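Insulinase family protease (Yersinia pestis, PDB 3GO9) probably belongs to the insulinase (M16) family of proteases, though its own activity and substrates are not established. Local coordinates at residues R350-L355 with E459-I464. Residues are numbered along the deposited sequence; the frame is centred on the assembly and turned at random.
Sequences RELAAL and EIYNGI. With ZN (zinc ion), chain D.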
ATOM      1  N   ARG A 350      -2.523 -26.544  15.340  1.00 10.70           N
ATOM      2  CA  ARG A 350      -1.636 -27.217  16.306  0.60 11.16           C
ATOM      3  C   ARG A 350      -0.257 -26.580  16.327  1.00 10.26           C
ATOM      4  O   ARG A 350       0.388 -26.530  17.380  1.00 11.47           O
ATOM      5  CB  ARG A 350      -1.583 -28.713  16.001  0.60 11.41           C
ATOM      6  CG  ARG A 350      -2.915 -29.432  16.377  0.60 14.00           C
ATOM      7  CD  ARG A 350      -2.902 -30.882  16.085  0.60 19.51           C
ATOM      8  NE  ARG A 350      -1.979 -31.119  14.990  0.60 24.54           N
ATOM      9  CZ  ARG A 350      -1.110 -32.112  14.915  0.60 25.57           C
ATOM     10  NH1 ARG A 350      -1.047 -33.047  15.853  0.60 28.50           N
ATOM     11  NH2 ARG A 350      -0.312 -32.177  13.847  0.60 27.69           N
ATOM     12  N   GLU A 351       0.191 -26.056  15.195  1.00  9.57           N
ATOM     13  CA  GLU A 351       1.445 -25.280  15.196  1.00 10.79           C
ATOM     14  C   GLU A 351       1.318 -23.995  16.029  1.00 10.80           C
ATOM     15  O   GLU A 351       2.195 -23.641  16.821  1.00 12.11           O
ATOM     16  CB  GLU A 351       1.873 -24.873  13.812  1.00 11.37           C
ATOM     17  CG  GLU A 351       2.328 -25.993  12.982  1.00 13.15           C
ATOM     18  CD  GLU A 351       3.469 -26.747  13.641  1.00 14.14           C
ATOM     19  OE1 GLU A 351       4.439 -26.071  14.028  1.00 17.09           O
ATOM     20  OE2 GLU A 351       3.363 -27.996  13.787  1.00 17.04           O
ATOM     21  N   LEU A 352       0.225 -23.284  15.821  1.00 11.04           N
ATOM     22  CA  LEU A 352       0.004 -22.061  16.599  1.00 11.34           C
ATOM     23  C   LEU A 352      -0.086 -22.315  18.126  1.00 11.67           C
ATOM     24  O   LEU A 352       0.475 -21.570  18.915  1.00 11.81           O
ATOM     25  CB  LEU A 352      -1.215 -21.319  16.122  1.00 11.32           C
ATOM     26  CG  LEU A 352      -1.244 -20.867  14.655  1.00 12.12           C
ATOM     27  CD1 LEU A 352      -2.628 -20.234  14.443  1.00 14.64           C
ATOM     28  CD2 LEU A 352      -0.099 -19.961  14.251  1.00 12.94           C
ATOM     29  N   ALA A 353      -0.746 -23.401  18.506  1.00 10.19           N
ATOM     30  CA  ALA A 353      -0.871 -23.776  19.902  1.00 11.13           C
ATOM     31  C   ALA A 353       0.510 -24.068  20.495  1.00 11.46           C
ATOM     32  O   ALA A 353       0.803 -23.653  21.618  1.00 11.42           O
ATOM     33  CB  ALA A 353      -1.751 -24.936  20.054  1.00 10.55           C
ATOM     34  N   ALA A 354       1.317 -24.802  19.750  1.00 10.87           N
ATOM     35  CA  ALA A 354       2.677 -25.136  20.216  1.00 11.97           C
ATOM     36  C   ALA A 354       3.556 -23.900  20.294  1.00 12.68           C
ATOM     37  O   ALA A 354       4.294 -23.697  21.278  1.00 12.48           O
ATOM     38  CB  ALA A 354       3.319 -26.229  19.288  1.00 11.99           C
ATOM     39  N   LEU A 355       3.479 -23.035  19.291  1.00 12.54           N
ATOM     40  CA  LEU A 355       4.283 -21.817  19.296  1.00 12.47           C
ATOM     41  C   LEU A 355       3.862 -20.836  20.396  1.00 13.28           C
ATOM     42  O   LEU A 355       4.718 -20.189  21.020  1.00 12.95           O
ATOM     43  CB  LEU A 355       4.255 -21.122  17.932  1.00 13.23           C
ATOM     44  CG  LEU A 355       5.030 -21.848  16.799  1.00 13.43           C
ATOM     45  CD1 LEU A 355       4.542 -21.341  15.405  1.00 17.06           C
ATOM     46  CD2 LEU A 355       6.559 -21.746  16.950  1.00 17.15           C
ATOM     47  N   GLU A 459     -15.502 -23.994  16.592  1.00 19.04           N
ATOM     48  CA  GLU A 459     -15.468 -24.867  17.766  0.60 19.47           C
ATOM     49  C   GLU A 459     -14.282 -25.826  17.743  1.00 19.23           C
ATOM     50  O   GLU A 459     -13.578 -25.971  18.753  1.00 19.64           O
ATOM     51  CB  GLU A 459     -16.778 -25.643  17.886  0.60 20.33           C
ATOM     52  CG  GLU A 459     -17.988 -24.752  18.171  0.60 21.84           C
ATOM     53  CD  GLU A 459     -19.266 -25.552  18.323  0.60 25.60           C
ATOM     54  OE1 GLU A 459     -19.195 -26.785  18.557  0.60 28.20           O
ATOM     55  OE2 GLU A 459     -20.345 -24.952  18.217  0.60 28.79           O
ATOM     56  N   ILE A 460     -14.054 -26.458  16.578  1.00 17.85           N
ATOM     57  CA  ILE A 460     -12.909 -27.348  16.351  1.00 17.64           C
ATOM     58  C   ILE A 460     -11.597 -26.605  16.608  1.00 16.00           C
ATOM     59  O   ILE A 460     -10.730 -27.058  17.350  1.00 16.83           O
ATOM     60  CB  ILE A 460     -12.942 -27.944  14.910  1.00 17.33           C
ATOM     61  CG1 ILE A 460     -14.086 -28.950  14.767  1.00 19.77           C
ATOM     62  CG2 ILE A 460     -11.632 -28.622  14.532  1.00 17.00           C
ATOM     63  CD1 ILE A 460     -14.362 -29.393  13.316  1.00 22.98           C
ATOM     64  N   TYR A 461     -11.481 -25.424  16.022  1.00 15.31           N
ATOM     65  CA  TYR A 461     -10.336 -24.554  16.200  1.00 14.48           C
ATOM     66  C   TYR A 461     -10.145 -24.204  17.673  1.00 15.58           C
ATOM     67  O   TYR A 461      -9.029 -24.298  18.214  1.00 14.10           O
ATOM     68  CB  TYR A 461     -10.505 -23.263  15.364  1.00 15.86           C
ATOM     69  CG  TYR A 461      -9.342 -22.316  15.512  1.00 13.27           C
ATOM     70  CD1 TYR A 461      -8.213 -22.424  14.713  1.00 14.50           C
ATOM     71  CD2 TYR A 461      -9.369 -21.279  16.442  1.00 13.60           C
ATOM     72  CE1 TYR A 461      -7.159 -21.559  14.869  1.00 12.75           C
ATOM     73  CE2 TYR A 461      -8.349 -20.421  16.591  1.00 14.72           C
ATOM     74  CZ  TYR A 461      -7.227 -20.561  15.809  1.00 14.92           C
ATOM     75  OH  TYR A 461      -6.180 -19.708  15.928  1.00 14.06           O
ATOM     76  N   ASN A 462     -11.229 -23.792  18.326  1.00 14.89           N
ATOM     77  CA  ASN A 462     -11.133 -23.456  19.766  1.00 16.35           C
ATOM     78  C   ASN A 462     -10.609 -24.624  20.602  1.00 16.92           C
ATOM     79  O   ASN A 462      -9.843 -24.435  21.544  1.00 19.18           O
ATOM     80  CB  ASN A 462     -12.484 -22.983  20.291  1.00 16.04           C
ATOM     81  CG  ASN A 462     -12.849 -21.605  19.778  1.00 18.84           C
ATOM     82  OD1 ASN A 462     -12.009 -20.880  19.209  1.00 19.14           O
ATOM     83  ND2 ASN A 462     -14.111 -21.219  19.988  1.00 21.37           N
ATOM     84  N   GLY A 463     -10.988 -25.839  20.218  1.00 17.29           N
ATOM     85  CA  GLY A 463     -10.522 -27.036  20.927  1.00 17.83           C
ATOM     86  C   GLY A 463      -9.005 -27.155  20.916  1.00 18.66           C
ATOM     87  O   GLY A 463      -8.383 -27.446  21.930  1.00 19.17           O
ATOM     88  N   ILE A 464      -8.406 -26.878  19.756  1.00 19.23           N
ATOM     89  CA  ILE A 464      -6.952 -27.004  19.599  1.00 19.98           C
ATOM     90  C   ILE A 464      -6.235 -25.893  20.328  1.00 21.00           C
ATOM     91  O   ILE A 464      -5.167 -26.095  20.916  1.00 21.16           O
ATOM     92  CB  ILE A 464      -6.551 -27.015  18.119  1.00 19.09           C
ATOM     93  CG1 ILE A 464      -7.148 -28.238  17.414  1.00 20.26           C
ATOM     94  CG2 ILE A 464      -5.021 -26.972  17.968  1.00 19.13           C
ATOM     95  CD1 ILE A 464      -7.301 -28.042  15.915  1.00 19.30           C
TER
HETATM   96 ZN    ZN D 603       6.095 -26.563  15.012  0.80 19.26          ZN
HETATM   97  O   HOH W   1       5.742 -26.443  16.964  1.00 14.56           O
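Two helices of the M16 fold, 341-358 and the C-terminal 454-465, pack through I464, which reaches across to R350 and A353. The short segments run in roughly the same direction, crossing at -31° with their axes 10.1 Å apart at closest approach. The contact is small (175 Å² buried) and made by van der Waals touches, with no hydrogen bond between the segments. The I464 side chain lies obliquely against the aliphatic base of R350: CG2 of I464 sits 3.6 Å from R350 CG and 3.7 Å from R350 N. With this methyl branch extended anti to the backbone N of I464, it meets helix 341-358 at R350, while A353 CB comes within 3.7 Å of I464 O and, more loosely, within 4.4 Å of I464 CG2. Y461 adds a second touch. Its ring leaves the backbone with CG anti to N (chi1 180°), which carries the phenol end forward until OH stands 3.9 Å from L352 CD1, the two side chains meeting nearly at right angles. E351, whose side chain leaves segment 350-355 away from 459-464, binds a zinc ion through OE1 at 2.0 Å; a water and H302 of helix 283-309 also bind it. I464 and Y461 also touch A349, the residue just before R350. L352 packs against helices 283-309 and 424-435 as well as Y461, while E351 packs on I303 and V306 of helix 283-309.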